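Local structure of DUF1254 domain-containing protein (Vibrio parahaemolyticus, 3U07) at residues T384-A389 / N399-E405; H333-F339 / M428-V434; V157-L161 / D225-A231. The protein is of unknown function but belongs to the paired DUF1254 and DUF1214 families and is probably exported from the cytoplasm. The protein carries 2 engineered substitutions. All coordinates share one frame; numbering follows the deposited sequence.

Contacts 1 and 2 belong to one mixed sheet, with centres about 10 Å apart, whereas contact 3 has its centre about 48 Å from both, on the opposite side of the chain's centre. Strands 382-388 and 334-340 are neighbours in that sheet; contact 1 joins the first to edge strand 400-402, and contact 2 joins the second to edge strand 432-434. All three are partly buried, none wholly core or wholly surface. The sheet contacts rest on backbone ladders with apolar side chains beside them, parallel in contact 1 and antiparallel in contact 2. Contact 3 joins the loop between strands 153-157 and 161-169 to the start of helix 228-231, and there a side-chain amide and a carboxylate add to the backbone bonds.

Contact 1: residues T384-A389 / N399-E405; sequences TIYMSA and NFLPVPE
Tyr386 O takes the shortest polar bond here, from Leu401 N at 2.9 Å; the N-H...O angle of 175° makes it almost straight, and the CA-H of Phe400 leans on the same oxygen. One step back, Tyr386 N donates to Asn399 O at 3.1 Å, so Tyr386 is held at both its N-H and its carbonyl, as a parallel bridge requires. Val403 N reaches Ser388 O at 3.0 Å, but the bond is bent and comes from above the carbonyl plane.

The side chains sort onto two faces. Phe400 has CG anti to its backbone N (chi1 -179°), which lays the ring beside the opposite chain: its CD1 is 4.1 Å from Tyr386 CD1, and its CE1 is 3.9 Å from Ser388 CB. On the other face Leu401 CB meets Ile385 CG2 at 3.7 Å and Met387 CG at 4.0 Å, with the side chains running alongside one another.

Tyr386 OH and Ser388 OG both bond to the carboxylate of Asp334 on strand 334-340. Strand 400-402 is therefore bound by peptide groups and apolar packing, while these two hydroxyls serve the strand on the other flank.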
ATOM      1  N   THR A 384      13.644 -12.128  22.523  1.00 33.23           N
ATOM      2  CA  THR A 384      12.914 -11.731  23.713  1.00 33.67           C
ATOM      3  C   THR A 384      12.912 -10.223  23.812  1.00 31.84           C
ATOM      4  O   THR A 384      13.961  -9.609  23.967  1.00 35.72           O
ATOM      5  CB  THR A 384      13.560 -12.300  24.993  1.00 33.31           C
ATOM      6  OG1 THR A 384      13.419 -13.725  25.012  1.00 31.67           O
ATOM      7  CG2 THR A 384      12.890 -11.717  26.227  1.00 37.47           C
ATOM      8  N   ILE A 385      11.733  -9.625  23.707  1.00 26.87           N
ATOM      9  CA  ILE A 385      11.612  -8.180  23.807  1.00 27.13           C
ATOM     10  C   ILE A 385      11.028  -7.821  25.172  1.00 31.44           C
ATOM     11  O   ILE A 385       9.970  -8.324  25.557  1.00 31.24           O
ATOM     12  CB  ILE A 385      10.686  -7.608  22.706  1.00 29.98           C
ATOM     13  CG1 ILE A 385      11.305  -7.853  21.323  1.00 26.77           C
ATOM     14  CG2 ILE A 385      10.441  -6.116  22.956  1.00 26.18           C
ATOM     15  CD1 ILE A 385      10.453  -7.359  20.170  1.00 23.25           C
ATOM     16  N   TYR A 386      11.725  -6.962  25.910  1.00 29.86           N
ATOM     17  CA  TYR A 386      11.245  -6.531  27.220  1.00 29.80           C
ATOM     18  C   TYR A 386      10.786  -5.089  27.055  1.00 35.16           C
ATOM     19  O   TYR A 386      11.518  -4.262  26.514  1.00 36.48           O
ATOM     20  CB  TYR A 386      12.354  -6.640  28.273  1.00 34.44           C
ATOM     21  CG  TYR A 386      11.871  -6.373  29.681  1.00 42.57           C
ATOM     22  CD1 TYR A 386      11.653  -5.069  30.130  1.00 45.71           C
ATOM     23  CD2 TYR A 386      11.594  -7.423  30.557  1.00 43.91           C
ATOM     24  CE1 TYR A 386      11.171  -4.813  31.417  1.00 38.73           C
ATOM     25  CE2 TYR A 386      11.108  -7.179  31.848  1.00 43.85           C
ATOM     26  CZ  TYR A 386      10.899  -5.873  32.271  1.00 41.91           C
ATOM     27  OH  TYR A 386      10.417  -5.625  33.540  1.00 41.29           O
HETATM   28  N   MSE A 387       9.570  -4.796  27.511  1.00 32.85           N
HETATM   29  CA  MSE A 387       8.989  -3.462  27.380  1.00 31.86           C
HETATM   30  C   MSE A 387       8.623  -2.786  28.693  1.00 34.50           C
HETATM   31  O   MSE A 387       8.016  -3.397  29.569  1.00 32.99           O
HETATM   32  CB  MSE A 387       7.729  -3.527  26.507  1.00 30.66           C
HETATM   33  CG  MSE A 387       7.965  -3.985  25.071  1.00 35.00           C
HETATM   34 SE   MSE A 387       6.335  -4.550  24.203  0.76 33.73          SE
HETATM   35  CE  MSE A 387       6.330  -6.350  24.885  1.00 22.08           C
ATOM     36  N   SER A 388       8.976  -1.510  28.802  1.00 33.82           N
ATOM     37  CA  SER A 388       8.677  -0.722  29.990  1.00 34.23           C
ATOM     38  C   SER A 388       8.792   0.770  29.699  1.00 38.72           C
ATOM     39  O   SER A 388       9.375   1.175  28.692  1.00 33.06           O
ATOM     40  CB  SER A 388       9.635  -1.079  31.129  1.00 30.97           C
ATOM     41  OG  SER A 388       9.433  -0.221  32.239  1.00 33.31           O
ATOM     42  N   ALA A 389       8.211   1.580  30.580  1.00 38.37           N
ATOM     43  CA  ALA A 389       8.270   3.030  30.448  1.00 38.75           C
ATOM     44  C   ALA A 389       9.545   3.466  31.174  1.00 41.88           C
ATOM     45  O   ALA A 389      10.020   4.593  31.019  1.00 52.02           O
ATOM     46  CB  ALA A 389       7.046   3.673  31.086  1.00 34.49           C
ATOM     47  N   ASN A 399      17.605  -5.546  23.352  1.00 48.72           N
ATOM     48  CA  ASN A 399      16.303  -6.204  23.420  1.00 42.58           C
ATOM     49  C   ASN A 399      15.256  -5.387  24.170  1.00 42.53           C
ATOM     50  O   ASN A 399      14.114  -5.823  24.329  1.00 43.37           O
ATOM     51  CB  ASN A 399      16.430  -7.589  24.062  1.00 35.84           C
ATOM     52  CG  ASN A 399      17.288  -8.533  23.244  1.00 42.92           C
ATOM     53  OD1 ASN A 399      17.411  -8.380  22.030  1.00 48.11           O
ATOM     54  ND2 ASN A 399      17.874  -9.527  23.903  1.00 36.79           N
ATOM     55  N   PHE A 400      15.637  -4.201  24.626  1.00 38.25           N
ATOM     56  CA  PHE A 400      14.700  -3.354  25.347  1.00 33.35           C
ATOM     57  C   PHE A 400      13.931  -2.431  24.415  1.00 34.84           C
ATOM     58  O   PHE A 400      14.522  -1.707  23.609  1.00 32.85           O
ATOM     59  CB  PHE A 400      15.415  -2.493  26.389  1.00 33.72           C
ATOM     60  CG  PHE A 400      14.484  -1.620  27.175  1.00 37.70           C
ATOM     61  CD1 PHE A 400      13.742  -2.147  28.225  1.00 37.43           C
ATOM     62  CD2 PHE A 400      14.291  -0.290  26.816  1.00 39.57           C
ATOM     63  CE1 PHE A 400      12.820  -1.363  28.907  1.00 39.03           C
ATOM     64  CE2 PHE A 400      13.371   0.503  27.489  1.00 38.81           C
ATOM     65  CZ  PHE A 400      12.632  -0.034  28.536  1.00 41.28           C
ATOM     66  N   LEU A 401      12.609  -2.450  24.535  1.00 35.37           N
ATOM     67  CA  LEU A 401      11.774  -1.596  23.706  1.00 36.99           C
ATOM     68  C   LEU A 401      10.934  -0.699  24.601  1.00 39.31           C
ATOM     69  O   LEU A 401      10.076  -1.176  25.344  1.00 39.11           O
ATOM     70  CB  LEU A 401      10.871  -2.442  22.794  1.00 27.84           C
ATOM     71  CG  LEU A 401       9.888  -1.710  21.873  1.00 31.42           C
ATOM     72  CD1 LEU A 401      10.579  -0.560  21.142  1.00 31.77           C
ATOM     73  CD2 LEU A 401       9.308  -2.707  20.876  1.00 37.75           C
ATOM     74  N   PRO A 402      11.193   0.620  24.558  1.00 44.22           N
ATOM     75  CA  PRO A 402      10.463   1.603  25.359  1.00 39.40           C
ATOM     76  C   PRO A 402       8.978   1.546  25.032  1.00 36.79           C
ATOM     77  O   PRO A 402       8.595   1.270  23.898  1.00 31.12           O
ATOM     78  CB  PRO A 402      11.089   2.932  24.934  1.00 38.13           C
ATOM     79  CG  PRO A 402      12.488   2.550  24.595  1.00 44.96           C
ATOM     80  CD  PRO A 402      12.277   1.277  23.804  1.00 48.91           C
ATOM     81  N   VAL A 403       8.153   1.806  26.033  1.00 36.51           N
ATOM     82  CA  VAL A 403       6.715   1.809  25.861  1.00 32.55           C
ATOM     83  C   VAL A 403       6.231   3.013  26.668  1.00 33.29           C
ATOM     84  O   VAL A 403       6.758   3.294  27.741  1.00 36.21           O
ATOM     85  CB  VAL A 403       6.132   0.457  26.348  1.00 38.80           C
ATOM     86  CG1 VAL A 403       4.953   0.665  27.266  1.00 40.61           C
ATOM     87  CG2 VAL A 403       5.745  -0.381  25.130  1.00 33.59           C
ATOM     88  N   PRO A 404       5.236   3.755  26.152  1.00 33.73           N
ATOM     89  CA  PRO A 404       4.710   4.940  26.839  1.00 37.77           C
ATOM     90  C   PRO A 404       3.847   4.701  28.071  1.00 40.77           C
ATOM     91  O   PRO A 404       3.306   3.616  28.267  1.00 40.08           O
ATOM     92  CB  PRO A 404       3.936   5.645  25.737  1.00 35.11           C
ATOM     93  CG  PRO A 404       3.333   4.498  25.005  1.00 38.25           C
ATOM     94  CD  PRO A 404       4.489   3.508  24.905  1.00 36.85           C
ATOM     95  N   GLU A 405       3.727   5.746  28.890  1.00 42.45           N
ATOM     96  CA  GLU A 405       2.928   5.721  30.114  1.00 42.03           C
ATOM     97  C   GLU A 405       1.451   5.915  29.771  1.00 44.07           C
ATOM     98  O   GLU A 405       0.755   6.706  30.407  1.00 46.84           O
ATOM     99  CB  GLU A 405       3.364   6.847  31.055  1.00 45.83           C
ATOM    100  CG  GLU A 405       4.814   6.782  31.496  1.00 57.54           C
ATOM    101  CD  GLU A 405       4.973   6.254  32.906  1.00 71.64           C
ATOM    102  OE1 GLU A 405       4.554   5.108  33.168  1.00 76.38           O
ATOM    103  OE2 GLU A 405       5.518   6.992  33.756  1.00 77.24           O
TER

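Contact 2: residues H333-F339 / M428-V434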
ATOM      1  N   HIS A 333       1.866  -1.658  33.575  1.00 32.36           N
ATOM      2  CA  HIS A 333       2.681  -2.861  33.615  1.00 25.80           C
ATOM      3  C   HIS A 333       3.948  -2.759  32.783  1.00 29.57           C
ATOM      4  O   HIS A 333       4.173  -1.791  32.053  1.00 32.25           O
ATOM      5  CB  HIS A 333       1.900  -4.057  33.052  1.00 18.63           C
ATOM      6  CG  HIS A 333       0.586  -4.322  33.719  1.00 19.56           C
ATOM      7  ND1 HIS A 333       0.479  -5.013  34.908  1.00 26.31           N
ATOM      8  CD2 HIS A 333      -0.680  -4.013  33.349  1.00 23.52           C
ATOM      9  CE1 HIS A 333      -0.796  -5.119  35.240  1.00 24.49           C
ATOM     10  NE2 HIS A 333      -1.520  -4.520  34.311  1.00 28.40           N
ATOM     11  N   ASP A 334       4.762  -3.797  32.925  1.00 26.45           N
ATOM     12  CA  ASP A 334       5.981  -3.982  32.165  1.00 25.43           C
ATOM     13  C   ASP A 334       5.566  -5.215  31.360  1.00 28.93           C
ATOM     14  O   ASP A 334       4.794  -6.040  31.851  1.00 24.45           O
ATOM     15  CB  ASP A 334       7.152  -4.322  33.081  1.00 30.05           C
ATOM     16  CG  ASP A 334       7.986  -3.108  33.440  1.00 34.72           C
ATOM     17  OD1 ASP A 334       7.487  -1.972  33.298  1.00 34.85           O
ATOM     18  OD2 ASP A 334       9.141  -3.298  33.871  1.00 40.00           O
ATOM     19  N   TYR A 335       6.035  -5.346  30.127  1.00 27.53           N
ATOM     20  CA  TYR A 335       5.646  -6.507  29.340  1.00 21.79           C
ATOM     21  C   TYR A 335       6.840  -7.225  28.747  1.00 24.20           C
ATOM     22  O   TYR A 335       7.937  -6.672  28.661  1.00 26.52           O
ATOM     23  CB  TYR A 335       4.705  -6.095  28.206  1.00 20.46           C
ATOM     24  CG  TYR A 335       3.464  -5.362  28.658  1.00 24.33           C
ATOM     25  CD1 TYR A 335       3.492  -3.988  28.912  1.00 22.25           C
ATOM     26  CD2 TYR A 335       2.260  -6.041  28.833  1.00 20.85           C
ATOM     27  CE1 TYR A 335       2.342  -3.309  29.328  1.00 24.02           C
ATOM     28  CE2 TYR A 335       1.113  -5.376  29.247  1.00 23.69           C
ATOM     29  CZ  TYR A 335       1.159  -4.013  29.492  1.00 23.27           C
ATOM     30  OH  TYR A 335       0.019  -3.361  29.906  1.00 23.33           O
ATOM     31  N   VAL A 336       6.620  -8.475  28.355  1.00 22.90           N
ATOM     32  CA  VAL A 336       7.667  -9.260  27.732  1.00 25.11           C
ATOM     33  C   VAL A 336       7.078 -10.075  26.582  1.00 23.80           C
ATOM     34  O   VAL A 336       5.962 -10.591  26.663  1.00 19.27           O
ATOM     35  CB  VAL A 336       8.388 -10.186  28.750  1.00 29.73           C
ATOM     36  CG1 VAL A 336       7.446 -11.254  29.260  1.00 29.97           C
ATOM     37  CG2 VAL A 336       9.619 -10.806  28.095  1.00 26.59           C
HETATM   38  N   MSE A 337       7.850 -10.164  25.507  1.00 20.92           N
HETATM   39  CA  MSE A 337       7.471 -10.876  24.297  1.00 22.85           C
HETATM   40  C   MSE A 337       8.614 -11.831  23.967  1.00 30.35           C
HETATM   41  O   MSE A 337       9.744 -11.392  23.782  1.00 28.18           O
HETATM   42  CB  MSE A 337       7.332  -9.861  23.173  1.00 25.09           C
HETATM   43  CG  MSE A 337       6.175 -10.043  22.238  1.00 37.33           C
HETATM   44 SE   MSE A 337       6.169  -8.569  20.972  0.82 39.04          SE
HETATM   45  CE  MSE A 337       7.070  -7.226  21.992  1.00 52.53           C
ATOM     46  N   ARG A 338       8.335 -13.126  23.892  1.00 29.66           N
ATOM     47  CA  ARG A 338       9.386 -14.086  23.571  1.00 36.10           C
ATOM     48  C   ARG A 338       8.889 -15.023  22.474  1.00 31.20           C
ATOM     49  O   ARG A 338       7.861 -15.682  22.629  1.00 28.07           O
ATOM     50  CB  ARG A 338       9.773 -14.870  24.820  1.00 37.60           C
ATOM     51  CG  ARG A 338      10.830 -15.929  24.600  1.00 42.44           C
ATOM     52  CD  ARG A 338      11.152 -16.602  25.923  1.00 50.74           C
ATOM     53  NE  ARG A 338      11.486 -18.013  25.759  1.00 52.79           N
ATOM     54  CZ  ARG A 338      12.668 -18.469  25.365  1.00 53.73           C
ATOM     55  NH1 ARG A 338      13.654 -17.623  25.091  1.00 53.49           N
ATOM     56  NH2 ARG A 338      12.859 -19.774  25.237  1.00 54.09           N
ATOM     57  N   PHE A 339       9.638 -15.100  21.378  1.00 27.32           N
ATOM     58  CA  PHE A 339       9.215 -15.911  20.238  1.00 27.61           C
ATOM     59  C   PHE A 339      10.352 -16.296  19.296  1.00 25.38           C
ATOM     60  O   PHE A 339      11.393 -15.639  19.253  1.00 22.72           O
ATOM     61  CB  PHE A 339       8.214 -15.104  19.419  1.00 25.57           C
ATOM     62  CG  PHE A 339       8.736 -13.743  19.032  1.00 28.86           C
ATOM     63  CD1 PHE A 339       8.689 -12.686  19.936  1.00 24.46           C
ATOM     64  CD2 PHE A 339       9.354 -13.542  17.801  1.00 25.79           C
ATOM     65  CE1 PHE A 339       9.252 -11.450  19.628  1.00 26.87           C
ATOM     66  CE2 PHE A 339       9.923 -12.310  17.480  1.00 28.79           C
ATOM     67  CZ  PHE A 339       9.874 -11.261  18.396  1.00 28.74           C
HETATM   68  N   MSE A 428       0.412 -13.389  15.829  1.00 22.67           N
HETATM   69  CA  MSE A 428       1.444 -12.564  16.424  1.00 24.71           C
HETATM   70  C   MSE A 428       1.807 -13.074  17.815  1.00 25.81           C
HETATM   71  O   MSE A 428       0.928 -13.443  18.593  1.00 27.04           O
HETATM   72  CB  MSE A 428       0.965 -11.126  16.534  1.00 26.86           C
HETATM   73  CG  MSE A 428       2.072 -10.177  16.907  1.00 32.81           C
HETATM   74 SE   MSE A 428       1.480  -8.374  16.911  0.71 33.02          SE
HETATM   75  CE  MSE A 428       2.781  -7.660  18.158  1.00 21.57           C
ATOM     76  N   PRO A 429       3.107 -13.113  18.143  1.00 24.09           N
ATOM     77  CA  PRO A 429       3.488 -13.592  19.474  1.00 23.18           C
ATOM     78  C   PRO A 429       2.737 -12.771  20.526  1.00 23.42           C
ATOM     79  O   PRO A 429       2.474 -11.584  20.331  1.00 24.23           O
ATOM     80  CB  PRO A 429       4.999 -13.364  19.499  1.00 22.82           C
ATOM     81  CG  PRO A 429       5.386 -13.608  18.059  1.00 28.47           C
ATOM     82  CD  PRO A 429       4.297 -12.857  17.310  1.00 27.45           C
ATOM     83  N   GLU A 430       2.382 -13.405  21.633  1.00 23.98           N
ATOM     84  CA  GLU A 430       1.641 -12.721  22.682  1.00 25.90           C
ATOM     85  C   GLU A 430       2.550 -11.835  23.511  1.00 24.50           C
ATOM     86  O   GLU A 430       3.748 -12.095  23.619  1.00 22.88           O
ATOM     87  CB  GLU A 430       0.968 -13.750  23.594  1.00 26.31           C
ATOM     88  CG  GLU A 430       0.143 -14.795  22.855  1.00 32.60           C
ATOM     89  CD  GLU A 430      -0.658 -15.691  23.790  1.00 37.47           C
ATOM     90  OE1 GLU A 430      -0.077 -16.227  24.753  1.00 37.94           O
ATOM     91  OE2 GLU A 430      -1.870 -15.866  23.556  1.00 42.91           O
ATOM     92  N   ILE A 431       2.002 -10.762  24.067  1.00 22.19           N
ATOM     93  CA  ILE A 431       2.813  -9.920  24.925  1.00 24.34           C
ATOM     94  C   ILE A 431       2.233 -10.099  26.329  1.00 21.90           C
ATOM     95  O   ILE A 431       1.054  -9.851  26.582  1.00 23.61           O
ATOM     96  CB  ILE A 431       2.843  -8.441  24.441  1.00 34.99           C
ATOM     97  CG1 ILE A 431       1.457  -7.825  24.443  1.00 51.68           C
ATOM     98  CG2 ILE A 431       3.369  -8.387  22.999  1.00 28.89           C
ATOM     99  CD1 ILE A 431       1.332  -6.721  23.405  1.00 59.87           C
ATOM    100  N   LYS A 432       3.079 -10.581  27.231  1.00 26.14           N
ATOM    101  CA  LYS A 432       2.672 -10.876  28.593  1.00 24.24           C
ATOM    102  C   LYS A 432       3.103  -9.866  29.620  1.00 20.66           C
ATOM    103  O   LYS A 432       4.155  -9.246  29.494  1.00 28.34           O
ATOM    104  CB  LYS A 432       3.231 -12.233  29.007  1.00 21.01           C
ATOM    105  CG  LYS A 432       3.000 -13.335  27.998  1.00 25.84           C
ATOM    106  CD  LYS A 432       3.524 -14.667  28.505  1.00 29.38           C
ATOM    107  CE  LYS A 432       3.339 -15.751  27.462  1.00 32.25           C
ATOM    108  NZ  LYS A 432       3.616 -17.103  28.021  1.00 35.03           N
ATOM    109  N   VAL A 433       2.279  -9.711  30.648  1.00 24.09           N
ATOM    110  CA  VAL A 433       2.600  -8.809  31.736  1.00 23.73           C
ATOM    111  C   VAL A 433       3.747  -9.454  32.509  1.00 28.25           C
ATOM    112  O   VAL A 433       3.786 -10.675  32.671  1.00 24.94           O
ATOM    113  CB  VAL A 433       1.384  -8.623  32.668  1.00 27.97           C
ATOM    114  CG1 VAL A 433       1.807  -8.011  34.007  1.00 29.60           C
ATOM    115  CG2 VAL A 433       0.364  -7.738  31.979  1.00 26.03           C
ATOM    116  N   VAL A 434       4.693  -8.635  32.949  1.00 25.11           N
ATOM    117  CA  VAL A 434       5.827  -9.116  33.726  1.00 32.86           C
ATOM    118  C   VAL A 434       5.557  -8.807  35.193  1.00 45.33           C
ATOM    119  O   VAL A 434       5.090  -7.717  35.521  1.00 45.23           O
ATOM    120  CB  VAL A 434       7.129  -8.387  33.356  1.00 37.52           C
ATOM    121  CG1 VAL A 434       8.281  -8.925  34.198  1.00 39.69           C
ATOM    122  CG2 VAL A 434       7.417  -8.548  31.876  1.00 39.12           C
TER
HETATM  123  O   HOH W   1       4.482  -5.095  35.308  1.00 34.44           O
HETATM  124  O   HOH W   2       5.548 -13.904  23.693  1.00 33.45           O
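Val336 and Lys432 form an antiparallel hydrogen-bonded pair, Val336 N to Lys432 O at 2.8 Å and Lys432 N to Val336 O at 2.9 Å, on strands whose short axes lie 128° apart. Val434 N adds a bond to Asp334 O at 2.8 Å. Further along, the chains splay: Arg338 N and Glu430 O do not bond directly but share a water, which accepts from Arg338 N at 2.9 Å and donates to Glu430 O at 2.6 Å. A second water ties Asp334 N to Val434 O in the same manner.

At the non-hydrogen-bonded pair Tyr335-Val433, Val433 CG2 touches two rings. It lies over one face of His333 in a CH-pi contact, 4.0 Å from the ring centroid and 16° off the normal, and meets Tyr335 CE2 obliquely. Val434 CG2 turns instead to the CB of Val336, the two side chains crossing at about a right angle. Met337 and Ile431 run alongside each other, and Met337 CG lies 3.3 Å from Ile431 CG2, tighter than usual van der Waals contact. Phe339 has CG wedged between its backbone N and carbonyl carbon (chi1 53°), and Pro429 CG meets its CB at 3.5 Å and leans obliquely on the start of the ring.

Strand 334-340 thus has 432-434 along one flank and 382-388 along the other, while Met428 and Ile431 pack on strand 315-319 of the adjoining antiparallel sheet and Pro429 touches strand 408-417.

Contact 3: residues V157-L161 / D225-A231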
ATOM      1  N   VAL A 157       0.451  -0.771 -17.997  1.00 12.37           N
ATOM      2  CA  VAL A 157      -0.559  -0.375 -17.016  1.00 11.84           C
ATOM      3  C   VAL A 157      -1.925  -0.140 -17.653  1.00 17.95           C
ATOM      4  O   VAL A 157      -2.030   0.347 -18.784  1.00 16.15           O
ATOM      5  CB  VAL A 157      -0.106   0.893 -16.223  1.00 13.35           C
ATOM      6  CG1 VAL A 157       1.260   0.641 -15.577  1.00 14.45           C
ATOM      7  CG2 VAL A 157      -0.033   2.111 -17.142  1.00 14.32           C
ATOM      8  N   ASP A 158      -2.974  -0.494 -16.917  1.00 14.39           N
ATOM      9  CA  ASP A 158      -4.332  -0.362 -17.422  1.00 14.91           C
ATOM     10  C   ASP A 158      -5.024   0.960 -17.143  1.00 23.74           C
ATOM     11  O   ASP A 158      -6.099   1.218 -17.683  1.00 22.50           O
ATOM     12  CB  ASP A 158      -5.174  -1.536 -16.928  1.00 20.44           C
ATOM     13  CG  ASP A 158      -4.747  -2.852 -17.559  1.00 30.02           C
ATOM     14  OD1 ASP A 158      -4.414  -3.788 -16.813  1.00 29.25           O
ATOM     15  OD2 ASP A 158      -4.743  -2.952 -18.803  1.00 29.96           O
ATOM     16  N   SER A 159      -4.427   1.782 -16.284  1.00 17.39           N
ATOM     17  CA  SER A 159      -4.960   3.116 -16.015  1.00 18.38           C
ATOM     18  C   SER A 159      -3.805   4.048 -16.389  1.00 19.42           C
ATOM     19  O   SER A 159      -2.644   3.724 -16.135  1.00 17.74           O
ATOM     20  CB  SER A 159      -5.350   3.301 -14.538  1.00 13.10           C
ATOM     21  OG  SER A 159      -4.221   3.308 -13.679  1.00 15.95           O
ATOM     22  N   ASN A 160      -4.100   5.184 -17.013  1.00 18.62           N
ATOM     23  CA  ASN A 160      -3.027   6.093 -17.404  1.00 16.21           C
ATOM     24  C   ASN A 160      -2.372   6.745 -16.201  1.00 19.14           C
ATOM     25  O   ASN A 160      -1.214   7.147 -16.259  1.00 16.86           O
ATOM     26  CB  ASN A 160      -3.537   7.155 -18.376  1.00 16.99           C
ATOM     27  CG  ASN A 160      -3.925   6.565 -19.717  1.00 22.09           C
ATOM     28  OD1 ASN A 160      -3.306   5.610 -20.185  1.00 19.33           O
ATOM     29  ND2 ASN A 160      -4.946   7.141 -20.351  1.00 22.18           N
ATOM     30  N   LEU A 161      -3.120   6.841 -15.106  1.00 17.22           N
ATOM     31  CA  LEU A 161      -2.591   7.408 -13.872  1.00 16.52           C
ATOM     32  C   LEU A 161      -2.239   6.228 -12.970  1.00 18.20           C
ATOM     33  O   LEU A 161      -3.052   5.320 -12.778  1.00 15.55           O
ATOM     34  CB  LEU A 161      -3.647   8.279 -13.180  1.00 20.72           C
ATOM     35  CG  LEU A 161      -4.144   9.527 -13.913  1.00 20.10           C
ATOM     36  CD1 LEU A 161      -5.341  10.108 -13.166  1.00 19.24           C
ATOM     37  CD2 LEU A 161      -3.021  10.555 -14.012  1.00 18.32           C
ATOM     38  N   ASP A 225     -10.077   6.937 -18.959  1.00 20.80           N
ATOM     39  CA  ASP A 225      -8.662   7.301 -18.984  1.00 17.11           C
ATOM     40  C   ASP A 225      -7.703   6.120 -18.977  1.00 19.42           C
ATOM     41  O   ASP A 225      -6.871   5.976 -18.078  1.00 19.13           O
ATOM     42  CB  ASP A 225      -8.375   8.239 -17.803  1.00 19.74           C
ATOM     43  CG  ASP A 225      -6.958   8.784 -17.808  1.00 22.16           C
ATOM     44  OD1 ASP A 225      -6.385   8.943 -18.904  1.00 24.53           O
ATOM     45  OD2 ASP A 225      -6.423   9.067 -16.712  1.00 22.71           O
ATOM     46  N   GLY A 226      -7.808   5.281 -19.997  1.00 22.10           N
ATOM     47  CA  GLY A 226      -6.940   4.123 -20.066  1.00 23.92           C
ATOM     48  C   GLY A 226      -7.570   2.901 -20.709  1.00 22.86           C
ATOM     49  O   GLY A 226      -8.542   3.001 -21.460  1.00 18.19           O
ATOM     50  N   SER A 227      -7.020   1.738 -20.373  1.00 22.06           N
ATOM     51  CA  SER A 227      -7.451   0.455 -20.914  1.00 21.79           C
ATOM     52  C   SER A 227      -8.294  -0.378 -19.957  1.00 19.97           C
ATOM     53  O   SER A 227      -8.539  -1.558 -20.206  1.00 24.05           O
ATOM     54  CB  SER A 227      -6.206  -0.351 -21.296  1.00 21.85           C
ATOM     55  OG  SER A 227      -6.316  -0.865 -22.603  1.00 44.52           O
HETATM   56  N   MSE A 228      -8.730   0.229 -18.864  1.00 16.19           N
HETATM   57  CA  MSE A 228      -9.518  -0.480 -17.864  1.00 18.15           C
HETATM   58  C   MSE A 228     -10.794  -1.121 -18.415  1.00 22.69           C
HETATM   59  O   MSE A 228     -11.215  -2.176 -17.941  1.00 25.39           O
HETATM   60  CB  MSE A 228      -9.862   0.487 -16.733  1.00 28.20           C
HETATM   61  CG  MSE A 228      -9.993  -0.138 -15.372  1.00 42.15           C
HETATM   62 SE   MSE A 228      -9.656   1.223 -14.055  0.72 43.96          SE
HETATM   63  CE  MSE A 228      -7.907   0.700 -13.595  1.00  5.43           C
ATOM     64  N   GLY A 229     -11.406  -0.487 -19.416  1.00 18.53           N
ATOM     65  CA  GLY A 229     -12.650  -1.013 -19.984  1.00 21.97           C
ATOM     66  C   GLY A 229     -12.418  -2.431 -20.480  1.00 25.49           C
ATOM     67  O   GLY A 229     -13.254  -3.358 -20.315  1.00 27.94           O
ATOM     68  N   ASN A 230     -11.268  -2.582 -21.084  1.00 24.35           N
ATOM     69  CA  ASN A 230     -10.872  -3.861 -21.614  1.00 26.85           C
ATOM     70  C   ASN A 230     -10.392  -4.813 -20.495  1.00 21.69           C
ATOM     71  O   ASN A 230     -10.749  -5.993 -20.493  1.00 25.79           O
ATOM     72  CB  ASN A 230      -9.793  -3.592 -22.607  1.00 34.50           C
ATOM     73  CG  ASN A 230     -10.332  -2.929 -23.861  1.00 71.88           C
ATOM     74  OD1 ASN A 230     -11.495  -3.128 -24.222  1.00 88.12           O
ATOM     75  ND2 ASN A 230      -9.481  -2.184 -24.561  1.00 83.43           N
ATOM     76  N   ALA A 231      -9.573  -4.331 -19.573  1.00 19.86           N
ATOM     77  CA  ALA A 231      -9.127  -5.251 -18.536  1.00 23.85           C
ATOM     78  C   ALA A 231     -10.286  -5.709 -17.604  1.00 23.95           C
ATOM     79  O   ALA A 231     -10.214  -6.774 -16.987  1.00 23.24           O
ATOM     80  CB  ALA A 231      -8.039  -4.626 -17.742  1.00 20.75           C
TER
HETATM   81  O   HOH W   3      -6.364  -4.059 -20.859  1.00 37.02           O
HETATM   82  O   HOH W   4      -6.315   6.966 -15.079  1.00 20.17           O
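Two backbone bonds bring the loop around Asp158-Asn160 against the residues leading into helix 228-231. Asn160 N points at Asp225 O, 3.1 Å away and nearly straight at 167°. Ser227 N reaches Asp158 O at 2.9 Å, more bent and from above the carbonyl plane. Between these bonds Gly226, with positive phi and no side chain, lies with its CA only 4.6 Å from Ser159 CA, forming a single isolated bridge.

The side-chain polar contact is Asn160 with Asp225. Asp225 CG is anti to its backbone N (chi1 -175°), a setting that carries the carboxylate to the asparagine. Asn160 ND2 donates to Asp225 OD1 at 2.7 Å; the oxygen lies near the amide plane, yet the amide meets it from well above the carboxylate plane, the two planes being 68° apart. The other oxygen, Asp225 OD2, forms a salt bridge with Arg205, so the carboxylate is gripped at both ends.

Water also enters: one molecule donates to Asp158 OD2 at 2.8 Å and, weakly, to Ser227 O.

Van der Waals touches are few. Ala231 CB lies 3.7 Å from Asp158 CG, and Ser159 CB meets Met228 CE at 3.8 Å. Asp158 also has a long, weak ion pair with Arg287 and a weak bond from Gln141.

The turn connects strand 153-157, the edge of a mixed sheet, with strand 161-169 of the antiparallel sheet; on the helical side, Met228 and Ala231 pack on Arg287 of helix 287-290, and Met228 also touches Asp115 of strand 109-115.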